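Putative glycerophosphodiester phosphodiesterase (Galdieria sulphuraria, PDB 2O55) is a putative member of the glycerophosphodiester phosphodiesterase family, built on the TIM-barrel fold. Local coordinates at residues A[192-197]-A[214-219]; A[43-48]-A[114-119]; A[223-228]-A[243-248]; A[97-102]-A[133-138]; A[180-185]-A[206-211]. All coordinates share one frame; numbering follows the deposited sequence.

Contact 1: residues A[192-197]-A[214-219]. With SO4 (sulfate ion), chain B.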
# COMPACT_ATOMS: atom_id res chain seq x y z
N GLY A 192 -12.25 4.33 2.51
CA GLY A 192 -11.55 5.21 1.57
C GLY A 192 -11.53 4.67 0.16
O GLY A 192 -11.80 3.50 -0.07
N VAL A 193 -11.21 5.56 -0.78
CA VAL A 193 -10.93 5.23 -2.18
C VAL A 193 -9.54 5.72 -2.56
O VAL A 193 -9.01 6.68 -1.97
CB VAL A 193 -11.93 5.86 -3.20
CG1 VAL A 193 -13.32 5.27 -3.06
CG2 VAL A 193 -11.98 7.37 -3.07
N SER A 194 -8.96 5.06 -3.57
CA SER A 194 -7.63 5.41 -4.04
C SER A 194 -7.54 5.36 -5.56
O SER A 194 -7.90 4.35 -6.19
CB SER A 194 -6.59 4.53 -3.36
OG SER A 194 -5.33 4.72 -3.96
N MSE A 195 -7.05 6.44 -6.16
CA MSE A 195 -7.12 6.56 -7.61
C MSE A 195 -5.80 6.93 -8.20
O MSE A 195 -5.03 7.64 -7.57
CB MSE A 195 -8.11 7.64 -8.02
CG MSE A 195 -8.96 8.16 -6.84
SE MSE A 195 -10.63 7.18 -6.66
CE MSE A 195 -11.12 7.35 -8.55
N LEU A 196 -5.57 6.47 -9.42
CA LEU A 196 -4.38 6.88 -10.15
C LEU A 196 -4.46 8.36 -10.51
O LEU A 196 -5.54 8.91 -10.78
CB LEU A 196 -4.10 5.96 -11.35
CG LEU A 196 -3.38 4.63 -11.04
CD1 LEU A 196 -4.04 3.75 -9.95
CD2 LEU A 196 -3.21 3.84 -12.31
N PHE A 197 -3.30 9.00 -10.46
CA PHE A 197 -3.22 10.42 -10.62
C PHE A 197 -3.77 10.87 -11.96
O PHE A 197 -4.57 11.79 -12.00
CB PHE A 197 -1.78 10.88 -10.43
CG PHE A 197 -1.59 12.37 -10.58
CD1 PHE A 197 -0.76 12.89 -11.58
CD2 PHE A 197 -2.21 13.26 -9.71
CE1 PHE A 197 -0.57 14.26 -11.72
CE2 PHE A 197 -2.02 14.63 -9.84
CZ PHE A 197 -1.20 15.13 -10.84
N SER A 214 -12.47 8.92 2.43
CA SER A 214 -11.20 9.58 2.17
C SER A 214 -10.65 9.28 0.77
O SER A 214 -10.90 8.21 0.21
CB SER A 214 -10.17 9.22 3.25
OG SER A 214 -9.18 8.34 2.75
N VAL A 215 -9.91 10.23 0.20
CA VAL A 215 -9.32 10.04 -1.13
C VAL A 215 -7.80 10.08 -1.11
O VAL A 215 -7.20 10.96 -0.47
CB VAL A 215 -9.80 11.07 -2.12
CG1 VAL A 215 -9.00 10.95 -3.44
CG2 VAL A 215 -11.28 10.91 -2.35
N THR A 216 -7.21 9.11 -1.81
CA THR A 216 -5.78 8.94 -1.84
C THR A 216 -5.35 8.95 -3.31
O THR A 216 -5.88 8.17 -4.12
CB THR A 216 -5.42 7.63 -1.17
OG1 THR A 216 -5.91 7.64 0.18
CG2 THR A 216 -3.91 7.36 -1.21
N VAL A 217 -4.44 9.85 -3.66
CA VAL A 217 -3.81 9.80 -4.98
C VAL A 217 -2.72 8.73 -4.99
O VAL A 217 -1.88 8.64 -4.07
CB VAL A 217 -3.18 11.12 -5.38
CG1 VAL A 217 -2.59 11.01 -6.77
CG2 VAL A 217 -4.22 12.22 -5.33
N TRP A 218 -2.75 7.94 -6.05
CA TRP A 218 -1.81 6.85 -6.22
C TRP A 218 -0.88 7.19 -7.38
O TRP A 218 -1.35 7.48 -8.50
CB TRP A 218 -2.60 5.56 -6.47
CG TRP A 218 -1.77 4.34 -6.66
CD1 TRP A 218 -1.12 3.95 -7.81
CD2 TRP A 218 -1.50 3.33 -5.69
NE1 TRP A 218 -0.47 2.76 -7.61
CE2 TRP A 218 -0.69 2.35 -6.32
CE3 TRP A 218 -1.87 3.13 -4.35
CZ2 TRP A 218 -0.23 1.21 -5.65
CZ3 TRP A 218 -1.43 1.99 -3.68
CH2 TRP A 218 -0.62 1.05 -4.33
N MSE A 219 0.43 7.18 -7.13
CA MSE A 219 1.41 7.33 -8.22
C MSE A 219 1.96 5.95 -8.62
O MSE A 219 2.61 5.30 -7.81
CB MSE A 219 2.56 8.27 -7.83
CG MSE A 219 2.13 9.59 -7.21
SE MSE A 219 1.17 10.77 -8.42
CE MSE A 219 1.21 12.34 -7.34
S SO4 B . 2.07 0.19 -8.90
O1 SO4 B . 1.16 1.20 -9.43
O2 SO4 B . 2.92 -0.21 -10.00
O3 SO4 B . 2.93 0.80 -7.91
O4 SO4 B . 1.38 -0.94 -8.27
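Trp218 lies next to Ser194 and Leu196 on one face of two paired parallel strands. Trp218 CB is 3.4 Å from Met195 O and 3.8 Å from Ser194 OG. The indole leaves with CG anti to the backbone N (chi1 -180°). Trp218 CD1 then meets Leu196 CD1 at 3.6 Å, and the two side chains run side by side. On the six-membered ring, Trp218 CE3 lies 3.8 Å from Ser194 OG. Trp218 NE1 gives an almost straight hydrogen bond (2.9 Å, 173°) to O1 of the chain B sulfate, which sits at the ring edge. Arg13 and His56 bind the same ion. On the other face, Val193 CG2 touches Val215 CG2 at 3.7 Å. Five backbone hydrogen bonds join the segments, among them Met195 N to Thr216 O at 2.9 Å. Strands 192-196 and 214-218 are adjacent barrel strands, joined through helix 202-210 in a beta-alpha-beta crossover. Strands 165-169 and 240-243 flank the pair, and helix 227-236 packs on Phe197 and Val217.

Contact 2: residues A[43-48]-A[114-119]. With SO4 (sulfate ion), chain C.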
# COMPACT_ATOMS: atom_id res chain seq x y z
N ASP A 43 3.35 -4.08 -0.24
CA ASP A 43 2.72 -5.07 -1.09
C ASP A 43 2.77 -6.47 -0.48
O ASP A 43 3.84 -7.06 -0.38
CB ASP A 43 3.43 -5.07 -2.45
CG ASP A 43 3.51 -3.67 -3.09
OD1 ASP A 43 2.44 -3.10 -3.42
OD2 ASP A 43 4.64 -3.16 -3.29
N LEU A 44 1.61 -7.00 -0.08
CA LEU A 44 1.54 -8.33 0.55
C LEU A 44 1.38 -9.46 -0.45
O LEU A 44 0.46 -9.43 -1.26
CB LEU A 44 0.36 -8.43 1.53
CG LEU A 44 0.13 -7.33 2.55
CD1 LEU A 44 -1.00 -7.77 3.46
CD2 LEU A 44 1.39 -7.03 3.35
N ARG A 45 2.28 -10.45 -0.39
CA ARG A 45 2.09 -11.71 -1.11
C ARG A 45 2.42 -12.86 -0.18
O ARG A 45 3.11 -12.67 0.84
CB ARG A 45 2.96 -11.79 -2.39
CG ARG A 45 3.03 -10.51 -3.23
CD ARG A 45 3.85 -10.67 -4.48
NE ARG A 45 2.99 -10.94 -5.62
CZ ARG A 45 2.71 -10.07 -6.59
NH1 ARG A 45 3.25 -8.86 -6.57
NH2 ARG A 45 1.90 -10.41 -7.58
N VAL A 46 1.95 -14.05 -0.52
CA VAL A 46 2.16 -15.24 0.30
C VAL A 46 3.13 -16.22 -0.36
O VAL A 46 2.94 -16.60 -1.51
CB VAL A 46 0.82 -15.96 0.59
CG1 VAL A 46 1.05 -17.40 1.12
CG2 VAL A 46 -0.03 -15.13 1.55
N CYS A 47 4.16 -16.62 0.39
CA CYS A 47 5.20 -17.53 -0.11
C CYS A 47 4.87 -18.99 0.15
O CYS A 47 3.95 -19.30 0.91
CB CYS A 47 6.53 -17.20 0.53
SG CYS A 47 6.59 -17.54 2.31
N LYS A 48 5.65 -19.88 -0.46
CA LYS A 48 5.35 -21.32 -0.48
C LYS A 48 4.95 -21.90 0.89
O LYS A 48 3.99 -22.66 0.97
CB LYS A 48 6.52 -22.11 -1.09
CG LYS A 48 6.25 -23.60 -1.43
CD LYS A 48 5.12 -23.81 -2.47
CE LYS A 48 5.21 -25.18 -3.17
NZ LYS A 48 5.84 -25.10 -4.53
N GLU A 114 -1.32 -3.40 0.45
CA GLU A 114 -1.98 -3.91 -0.75
C GLU A 114 -1.91 -5.46 -0.85
O GLU A 114 -0.83 -6.06 -0.81
CB GLU A 114 -1.51 -3.24 -2.05
CG GLU A 114 -2.35 -3.71 -3.25
CD GLU A 114 -1.98 -3.09 -4.60
OE1 GLU A 114 -0.92 -2.41 -4.69
OE2 GLU A 114 -2.79 -3.29 -5.56
N LEU A 115 -3.08 -6.07 -0.98
CA LEU A 115 -3.13 -7.48 -1.29
C LEU A 115 -2.82 -7.68 -2.78
O LEU A 115 -3.71 -7.63 -3.62
CB LEU A 115 -4.51 -8.06 -0.91
CG LEU A 115 -5.16 -7.67 0.43
CD1 LEU A 115 -6.42 -8.52 0.69
CD2 LEU A 115 -4.19 -7.78 1.61
N LYS A 116 -1.54 -7.87 -3.07
CA LYS A 116 -1.07 -8.15 -4.42
C LYS A 116 -1.34 -9.62 -4.71
O LYS A 116 -0.69 -10.52 -4.18
CB LYS A 116 0.41 -7.80 -4.59
CG LYS A 116 0.67 -6.39 -5.10
CD LYS A 116 0.74 -6.35 -6.61
CE LYS A 116 0.62 -4.92 -7.14
NZ LYS A 116 0.68 -4.88 -8.64
N GLY A 117 -2.31 -9.83 -5.60
CA GLY A 117 -3.24 -10.91 -5.42
C GLY A 117 -3.48 -11.82 -6.57
O GLY A 117 -4.27 -11.55 -7.47
N GLU A 118 -2.76 -12.93 -6.54
CA GLU A 118 -3.20 -14.07 -7.27
C GLU A 118 -4.31 -14.63 -6.38
O GLU A 118 -5.48 -14.69 -6.79
CB GLU A 118 -2.04 -15.06 -7.46
CG GLU A 118 -0.87 -14.55 -8.35
CD GLU A 118 0.49 -15.03 -7.82
OE1 GLU A 118 0.86 -14.60 -6.71
OE2 GLU A 118 1.17 -15.85 -8.51
N GLU A 119 -3.96 -14.93 -5.12
CA GLU A 119 -4.77 -15.77 -4.25
C GLU A 119 -5.28 -15.14 -2.93
O GLU A 119 -5.60 -15.84 -1.96
CB GLU A 119 -4.02 -17.07 -3.96
CG GLU A 119 -2.81 -16.91 -3.05
CD GLU A 119 -2.52 -18.19 -2.29
OE1 GLU A 119 -2.68 -18.20 -1.05
OE2 GLU A 119 -2.16 -19.21 -2.95
S SO4 C . -2.76 -7.09 -8.33
O1 SO4 C . -3.51 -7.13 -9.58
O2 SO4 C . -1.34 -7.05 -8.64
O3 SO4 C . -3.15 -5.89 -7.57
O4 SO4 C . -3.06 -8.28 -7.55
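Asp43 faces Glu114 and Leu44 faces Leu115 in parallel register; Leu44 N gives a 2.7 Å hydrogen bond to Glu114 O. The return bond, Lys116 N to Leu44 O, is weak. Leu115 forms the centre of an inverse gamma turn, where this segment leaves the strand.

Apolar contact is made by Leu44 CD1 and Leu115 CD2, 3.7 Å apart. The aliphatic part of Lys116 also packs. Its CB lies over one face of the Arg45 guanidinium, and Lys116 CD is 3.5 Å from Arg45 NH1. A bend in the Arg45 chain (chi3 97°) turns the group across the lysine.

Among the charged groups, Asp43 OD1 comes within 3.7 Å of Glu114 OE1, with the carboxylate planes 53° apart. Asn24 binds Asp43 OD2. Arg45 NE is 4.4 Å from Glu118 OE1, too far for a salt bridge.

The chain C sulfate takes hydrogen bonds from Lys116 NZ (3.0 Å, to O2) and Gly117 N (2.6 Å, to O4), and another from His150.

Strands 39-46 and 110-115 are parallel neighbours in the barrel sheet. Strand 52-54 lies antiparallel to strand 39-46, and helix 127-136 covers Leu44 and Leu115.

Contact 3: residues A[223-228]-A[243-248]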
# COMPACT_ATOMS: atom_id res chain seq x y z
N PHE A 223 5.81 6.27 -12.74
CA PHE A 223 5.62 7.70 -12.85
C PHE A 223 6.43 8.44 -11.82
O PHE A 223 6.25 8.20 -10.63
CB PHE A 223 4.13 8.01 -12.64
CG PHE A 223 3.78 9.47 -12.74
CD1 PHE A 223 3.74 10.10 -13.98
CD2 PHE A 223 3.45 10.19 -11.59
CE1 PHE A 223 3.40 11.44 -14.07
CE2 PHE A 223 3.10 11.53 -11.66
CZ PHE A 223 3.08 12.16 -12.90
N ASP A 224 7.32 9.33 -12.25
CA ASP A 224 8.11 10.11 -11.31
C ASP A 224 7.38 11.39 -10.94
O ASP A 224 7.48 12.39 -11.64
CB ASP A 224 9.50 10.44 -11.87
CG ASP A 224 10.42 9.22 -11.95
OD1 ASP A 224 10.49 8.43 -10.97
OD2 ASP A 224 11.11 9.08 -13.00
N ASP A 225 6.63 11.35 -9.84
CA ASP A 225 5.88 12.54 -9.42
C ASP A 225 6.79 13.65 -8.93
O ASP A 225 7.74 13.42 -8.19
CB ASP A 225 4.77 12.21 -8.41
CG ASP A 225 5.27 11.47 -7.19
OD1 ASP A 225 6.09 10.54 -7.35
OD2 ASP A 225 4.83 11.82 -6.07
N SER A 226 6.51 14.86 -9.41
CA SER A 226 7.29 16.04 -9.09
C SER A 226 6.37 17.19 -8.64
O SER A 226 5.14 17.08 -8.68
CB SER A 226 8.13 16.45 -10.29
OG SER A 226 7.38 17.21 -11.22
N GLU A 227 6.98 18.30 -8.21
CA GLU A 227 6.25 19.47 -7.69
C GLU A 227 5.01 19.87 -8.51
O GLU A 227 3.99 20.25 -7.94
CB GLU A 227 7.19 20.66 -7.56
CG GLU A 227 6.53 21.88 -6.99
CD GLU A 227 7.22 23.17 -7.39
OE1 GLU A 227 6.50 24.13 -7.75
OE2 GLU A 227 8.48 23.22 -7.34
N GLU A 228 5.12 19.78 -9.83
CA GLU A 228 4.02 20.12 -10.72
C GLU A 228 2.73 19.33 -10.40
O GLU A 228 1.62 19.87 -10.48
CB GLU A 228 4.44 19.90 -12.16
CG GLU A 228 3.72 20.82 -13.13
CD GLU A 228 3.79 22.31 -12.72
OE1 GLU A 228 4.90 22.79 -12.40
OE2 GLU A 228 2.74 23.00 -12.72
N SER A 243 3.13 8.73 -2.81
CA SER A 243 4.19 9.34 -3.60
C SER A 243 5.40 8.45 -3.81
O SER A 243 5.77 7.68 -2.94
CB SER A 243 4.67 10.61 -2.90
OG SER A 243 5.69 11.27 -3.63
N ASN A 244 6.03 8.58 -4.98
CA ASN A 244 7.28 7.88 -5.25
C ASN A 244 8.45 8.70 -4.76
O ASN A 244 9.59 8.23 -4.75
CB ASN A 244 7.42 7.59 -6.73
CG ASN A 244 6.27 6.76 -7.29
OD1 ASN A 244 5.70 5.89 -6.61
ND2 ASN A 244 5.92 7.02 -8.54
N TYR A 245 8.17 9.93 -4.35
CA TYR A 245 9.19 10.79 -3.76
C TYR A 245 8.69 11.46 -2.49
O TYR A 245 8.49 12.68 -2.48
CB TYR A 245 9.65 11.81 -4.79
CG TYR A 245 10.27 11.13 -5.97
CD1 TYR A 245 9.47 10.68 -7.02
CD2 TYR A 245 11.66 10.89 -6.01
CE1 TYR A 245 10.04 10.03 -8.10
CE2 TYR A 245 12.24 10.25 -7.07
CZ TYR A 245 11.42 9.81 -8.12
OH TYR A 245 11.97 9.14 -9.19
N PRO A 246 8.49 10.68 -1.41
CA PRO A 246 7.95 11.25 -0.16
C PRO A 246 8.78 12.42 0.43
O PRO A 246 8.21 13.41 0.94
CB PRO A 246 7.94 10.05 0.80
CG PRO A 246 8.81 9.01 0.17
CD PRO A 246 8.76 9.24 -1.29
N PHE A 247 10.11 12.31 0.36
CA PHE A 247 11.00 13.34 0.90
C PHE A 247 10.85 14.65 0.10
O PHE A 247 10.83 15.74 0.69
CB PHE A 247 12.45 12.84 0.99
CG PHE A 247 12.60 11.56 1.81
CD1 PHE A 247 13.71 10.74 1.66
CD2 PHE A 247 11.60 11.18 2.74
CE1 PHE A 247 13.84 9.58 2.42
CE2 PHE A 247 11.72 10.00 3.50
CZ PHE A 247 12.83 9.20 3.33
N GLY A 248 10.71 14.52 -1.22
CA GLY A 248 10.39 15.66 -2.08
C GLY A 248 9.01 16.22 -1.77
O GLY A 248 8.82 17.45 -1.72
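Ser243 closes a barrel strand and opens an ST turn, and the carboxylate of Asp225 grips this turn with both oxygens. Ser243 OG gives a hydrogen bond to Asp225 OD2 at 2.6 Å, using the syn lone pair of that oxygen. Asn244 N reaches Asp225 OD1 at 3.1 Å, also on the syn side but 21° out of the carboxylate plane. Asp225 has CG between its backbone N and carbonyl carbon (chi1 55°), which turns the carboxylate to the turn. Trp230 donates a further bond to Asp225 OD2.

Within the turn, Ser243 OG accepts from Tyr245 N at 2.9 Å. The serine hydroxyl thus donates to the aspartate and accepts from the backbone, and its rotation should be well fixed. The two segments span beta-alpha loops of the TIM barrel and the starts of the next helices: 223-228 leads into helix 227-236, and 243-248 runs from strand 240-243 into helix 246-253. Ser226 and Tyr245 hold the N-cap positions of these helices.

Asp225 OD1 lies at the edge of the Tyr245 ring, 3.4 Å from CD1. Tyr245 OH faces Asp224 OD1 and Asn244 ND2 faces Phe223 O, but both modelled separations are too short to trust. Lys17 makes a salt bridge to Asp224 OD1. The Asp224 carboxylate is inclined by 67° to the tyrosine ring. Pro220 O also accepts from Asn244 ND2, and His12 ND1 is hydrogen-bonded to Asn244 OD1.

Contact 4: residues A[97-102]-A[133-138]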
# COMPACT_ATOMS: atom_id res chain seq x y z
N GLU A 97 8.33 -9.16 10.40
CA GLU A 97 9.57 -8.40 10.58
C GLU A 97 9.33 -6.89 10.63
O GLU A 97 9.98 -6.17 11.38
CB GLU A 97 10.63 -8.75 9.52
CG GLU A 97 11.30 -10.12 9.77
CD GLU A 97 12.31 -10.57 8.69
OE1 GLU A 97 12.23 -10.11 7.52
OE2 GLU A 97 13.19 -11.41 9.02
N LEU A 98 8.37 -6.43 9.83
CA LEU A 98 8.05 -5.02 9.79
C LEU A 98 7.34 -4.59 11.05
O LEU A 98 7.54 -3.47 11.54
CB LEU A 98 7.14 -4.71 8.60
CG LEU A 98 6.64 -3.26 8.52
CD1 LEU A 98 7.82 -2.26 8.52
CD2 LEU A 98 5.69 -3.07 7.34
N PHE A 99 6.49 -5.49 11.55
CA PHE A 99 5.70 -5.26 12.75
C PHE A 99 6.64 -5.13 13.93
O PHE A 99 6.67 -4.10 14.62
CB PHE A 99 4.72 -6.40 12.96
CG PHE A 99 3.50 -6.32 12.09
CD1 PHE A 99 3.18 -5.15 11.41
CD2 PHE A 99 2.63 -7.40 12.00
CE1 PHE A 99 2.03 -5.07 10.61
CE2 PHE A 99 1.48 -7.32 11.20
CZ PHE A 99 1.18 -6.15 10.51
N VAL A 100 7.41 -6.20 14.14
CA VAL A 100 8.55 -6.24 15.04
C VAL A 100 9.41 -4.96 14.94
O VAL A 100 9.72 -4.35 15.97
CB VAL A 100 9.39 -7.53 14.77
CG1 VAL A 100 10.85 -7.35 15.20
CG2 VAL A 100 8.73 -8.76 15.44
N ALA A 101 9.77 -4.56 13.72
CA ALA A 101 10.51 -3.30 13.48
C ALA A 101 9.81 -2.11 14.13
O ALA A 101 10.41 -1.33 14.89
CB ALA A 101 10.71 -3.04 11.96
N ILE A 102 8.51 -1.99 13.82
CA ILE A 102 7.69 -0.87 14.25
C ILE A 102 7.54 -0.86 15.77
O ILE A 102 7.58 0.21 16.40
CB ILE A 102 6.32 -0.87 13.50
CG1 ILE A 102 6.53 -0.60 12.01
CG2 ILE A 102 5.39 0.21 14.02
CD1 ILE A 102 5.30 -0.85 11.16
N LEU A 133 -4.77 -12.41 12.27
CA LEU A 133 -4.21 -12.87 13.53
C LEU A 133 -2.84 -12.31 13.75
O LEU A 133 -2.47 -12.00 14.89
CB LEU A 133 -4.11 -14.38 13.58
CG LEU A 133 -5.39 -15.20 13.75
CD1 LEU A 133 -5.22 -16.12 14.98
CD2 LEU A 133 -6.67 -14.34 13.87
N LEU A 134 -2.08 -12.19 12.65
CA LEU A 134 -0.76 -11.55 12.66
C LEU A 134 -0.91 -10.09 13.07
O LEU A 134 -0.29 -9.66 14.04
CB LEU A 134 -0.07 -11.66 11.31
CG LEU A 134 1.39 -11.15 11.24
CD1 LEU A 134 2.23 -11.48 12.49
CD2 LEU A 134 2.12 -11.67 9.98
N VAL A 135 -1.76 -9.36 12.35
CA VAL A 135 -2.07 -8.00 12.74
C VAL A 135 -2.35 -7.85 14.23
O VAL A 135 -1.72 -7.04 14.90
CB VAL A 135 -3.22 -7.42 11.88
CG1 VAL A 135 -4.12 -6.45 12.68
CG2 VAL A 135 -2.65 -6.72 10.67
N GLU A 136 -3.27 -8.65 14.78
CA GLU A 136 -3.67 -8.44 16.17
C GLU A 136 -2.65 -8.96 17.16
O GLU A 136 -2.61 -8.52 18.31
CB GLU A 136 -5.08 -8.98 16.46
CG GLU A 136 -5.25 -10.46 16.28
CD GLU A 136 -6.65 -10.83 15.73
OE1 GLU A 136 -7.35 -11.65 16.39
OE2 GLU A 136 -7.04 -10.29 14.66
N LYS A 137 -1.81 -9.89 16.71
CA LYS A 137 -0.72 -10.35 17.54
C LYS A 137 0.31 -9.24 17.73
O LYS A 137 1.24 -9.38 18.51
CB LYS A 137 -0.06 -11.60 16.96
CG LYS A 137 0.93 -12.25 17.91
CD LYS A 137 2.18 -12.73 17.19
CE LYS A 137 3.27 -13.11 18.18
NZ LYS A 137 4.48 -13.63 17.49
N TYR A 138 0.14 -8.13 17.02
CA TYR A 138 1.03 -6.99 17.16
C TYR A 138 0.24 -5.72 17.48
O TYR A 138 0.74 -4.60 17.36
CB TYR A 138 1.92 -6.84 15.92
CG TYR A 138 3.01 -7.87 15.91
CD1 TYR A 138 2.77 -9.17 15.43
CD2 TYR A 138 4.26 -7.58 16.43
CE1 TYR A 138 3.78 -10.14 15.47
CE2 TYR A 138 5.28 -8.53 16.47
CZ TYR A 138 5.03 -9.80 15.99
OH TYR A 138 6.04 -10.72 16.03
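Phe99 and Tyr138 make the main aromatic contact between the two segments. CB of Phe99 lies over one face of the Tyr138 ring, 3.9 Å from its centroid, in a CH-pi contact offset toward the rim. The two rings sit obliquely, with centroids 5.6 Å apart and planes at 39°. Phe99 has CG anti to its carbonyl carbon (chi1 -79°), and its ring extends past the tyrosine to helix 127-136.

There the ring meets aliphatic groups. Leu134 CG approaches the ring edge, 3.8 Å from Phe99 CE2. Val135 CG2 touches Phe99 CZ at 3.9 Å. Val100 CG2 packs near the hydroxyl end of the tyrosine, 3.6 Å from Tyr138 CE2.

The segments belong to helices 95-104 and 127-136, which flank strand 110-115 in chain order in the alpha-beta-alpha succession of the barrel. Phe99 also packs on Leu111 of that strand.

The segments share no hydrogen bonds. Glu96, one residue before segment 97-102, adds polar links: its OE1 is hydrogen-bonded to the hydroxyl of Tyr138 and forms a salt bridge with NZ of Lys137.

Contact 5: residues A[180-185]-A[206-211]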
# COMPACT_ATOMS: atom_id res chain seq x y z
N ASP A 180 -20.30 4.28 -10.52
CA ASP A 180 -20.69 3.86 -9.16
C ASP A 180 -19.54 3.72 -8.16
O ASP A 180 -19.68 3.05 -7.14
CB ASP A 180 -21.41 2.51 -9.24
CG ASP A 180 -20.49 1.37 -9.70
OD1 ASP A 180 -20.97 0.21 -9.78
OD2 ASP A 180 -19.30 1.60 -10.00
N PHE A 181 -18.39 4.33 -8.41
CA PHE A 181 -17.23 4.01 -7.58
C PHE A 181 -17.47 4.30 -6.11
O PHE A 181 -16.94 3.60 -5.24
CB PHE A 181 -15.97 4.74 -8.05
CG PHE A 181 -15.92 6.21 -7.71
CD1 PHE A 181 -15.01 6.68 -6.75
CD2 PHE A 181 -16.72 7.13 -8.38
CE1 PHE A 181 -14.90 8.04 -6.44
CE2 PHE A 181 -16.63 8.50 -8.09
CZ PHE A 181 -15.72 8.95 -7.11
N VAL A 182 -18.28 5.31 -5.85
CA VAL A 182 -18.52 5.75 -4.49
C VAL A 182 -19.56 4.83 -3.84
O VAL A 182 -19.45 4.47 -2.68
CB VAL A 182 -18.85 7.27 -4.43
CG1 VAL A 182 -19.49 7.66 -3.14
CG2 VAL A 182 -17.57 8.06 -4.56
N GLU A 183 -20.54 4.40 -4.62
CA GLU A 183 -21.51 3.43 -4.14
C GLU A 183 -20.86 2.09 -3.84
O GLU A 183 -21.23 1.43 -2.89
CB GLU A 183 -22.57 3.20 -5.19
CG GLU A 183 -23.62 4.26 -5.25
CD GLU A 183 -24.86 3.76 -5.98
OE1 GLU A 183 -24.77 3.50 -7.23
OE2 GLU A 183 -25.92 3.61 -5.30
N GLN A 184 -19.92 1.68 -4.69
CA GLN A 184 -19.20 0.43 -4.52
C GLN A 184 -18.53 0.38 -3.15
O GLN A 184 -18.66 -0.61 -2.41
CB GLN A 184 -18.09 0.36 -5.55
CG GLN A 184 -18.40 -0.33 -6.81
CD GLN A 184 -17.16 -0.38 -7.68
OE1 GLN A 184 -16.10 -0.77 -7.21
NE2 GLN A 184 -17.28 0.04 -8.94
N ALA A 185 -17.81 1.45 -2.83
CA ALA A 185 -16.93 1.47 -1.68
C ALA A 185 -17.74 1.45 -0.40
O ALA A 185 -17.33 0.83 0.57
CB ALA A 185 -16.03 2.68 -1.75
N CYS A 206 -14.93 15.25 -4.68
CA CYS A 206 -16.17 15.74 -4.04
C CYS A 206 -17.22 14.71 -3.77
O CYS A 206 -17.78 14.66 -2.68
CB CYS A 206 -16.83 16.79 -4.90
SG CYS A 206 -15.85 18.24 -4.97
N THR A 207 -17.54 13.94 -4.81
CA THR A 207 -18.43 12.81 -4.69
C THR A 207 -17.99 12.02 -3.48
O THR A 207 -18.79 11.77 -2.58
CB THR A 207 -18.35 11.90 -5.93
OG1 THR A 207 -18.57 12.69 -7.09
CG2 THR A 207 -19.39 10.77 -5.87
N ALA A 208 -16.71 11.67 -3.46
CA ALA A 208 -16.16 10.87 -2.38
C ALA A 208 -16.27 11.58 -1.02
O ALA A 208 -16.57 10.94 -0.01
CB ALA A 208 -14.73 10.47 -2.70
N HIS A 209 -16.04 12.89 -1.00
CA HIS A 209 -16.03 13.62 0.26
C HIS A 209 -17.41 13.86 0.81
O HIS A 209 -17.58 13.91 2.03
CB HIS A 209 -15.27 14.94 0.16
CG HIS A 209 -13.80 14.78 0.27
ND1 HIS A 209 -12.91 15.65 -0.33
CD2 HIS A 209 -13.05 13.84 0.88
CE1 HIS A 209 -11.67 15.26 -0.06
NE2 HIS A 209 -11.73 14.15 0.66
N GLU A 210 -18.38 14.00 -0.10
CA GLU A 210 -19.78 14.17 0.27
C GLU A 210 -20.37 12.95 0.99
O GLU A 210 -21.28 13.09 1.82
CB GLU A 210 -20.61 14.56 -0.93
CG GLU A 210 -20.48 16.03 -1.19
CD GLU A 210 -20.82 16.43 -2.63
OE1 GLU A 210 -21.85 17.11 -2.81
OE2 GLU A 210 -20.06 16.08 -3.57
N LYS A 211 -19.82 11.76 0.70
CA LYS A 211 -20.12 10.54 1.44
C LYS A 211 -19.11 10.26 2.55
O LYS A 211 -19.06 9.15 3.09
CB LYS A 211 -20.22 9.33 0.51
CG LYS A 211 -21.19 9.47 -0.64
CD LYS A 211 -22.57 9.13 -0.24
CE LYS A 211 -23.52 9.55 -1.31
NZ LYS A 211 -24.90 9.39 -0.85
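Thr207 is the first residue of segment 206-211 to touch segment 180-185. Thr207 CG2 meets Val182 CG2 at 3.5 Å, methyl against methyl. The CB of Thr207 lies 4.1 Å from Phe181 CZ. Thr207 OG1 is hydrogen-bonded instead to Glu203 O, one turn back in its own helix.

Ala208 comes next. Ala208 CA is 3.8 Å from Val182 CG2, and its CB is 4.2 Å from the same methyl. Phe181 CE1 is more distant, at 4.5 Å from Ala208 CB. Val182 CG2 thus lies against the helix backbone at Ala208.

One turn on, Lys211 leaves the helical conformation. Lys211 CG touches Val182 CG1 at 3.5 Å, and a bend at chi2 (-84°) then carries the amino end away. Val182 thus uses both branches. CG1, anti to the backbone N (chi1 163°), serves Lys211; CG2 serves Thr207 and Ala208.

The contact is apolar, with no hydrogen bond across it. Helices 181-187 and 202-210 are neighbours in the outer helical layer of the barrel. The axes of the short helical segments come within 10.0 Å, at 34°. Strand 192-196 comes between them in the chain, and its Val193 packs on Phe181, Ala185 and Ala208.

From the N terminus, contact 2 opens first, on strand 39-46, and closes at strand 110-115. Contact 4 starts before that closure and ends after it, so the two cross. Together they tie adjacent strands and outer helices in one part of the barrel. Contacts 5 and 1 cross in the same way further on: helix 181-187, strand 192-196, helix 202-210 and strand 214-218 follow in turn. Here helices and strands touch directly, as Ala208 packs on Val215. Contact 3 closes the last loop, beside contact 1, where Met219 meets Asp225 and Asn244. Contacts 1 and 2 lie on opposite sides of the chain's centre, yet Trp218 reaches Glu114.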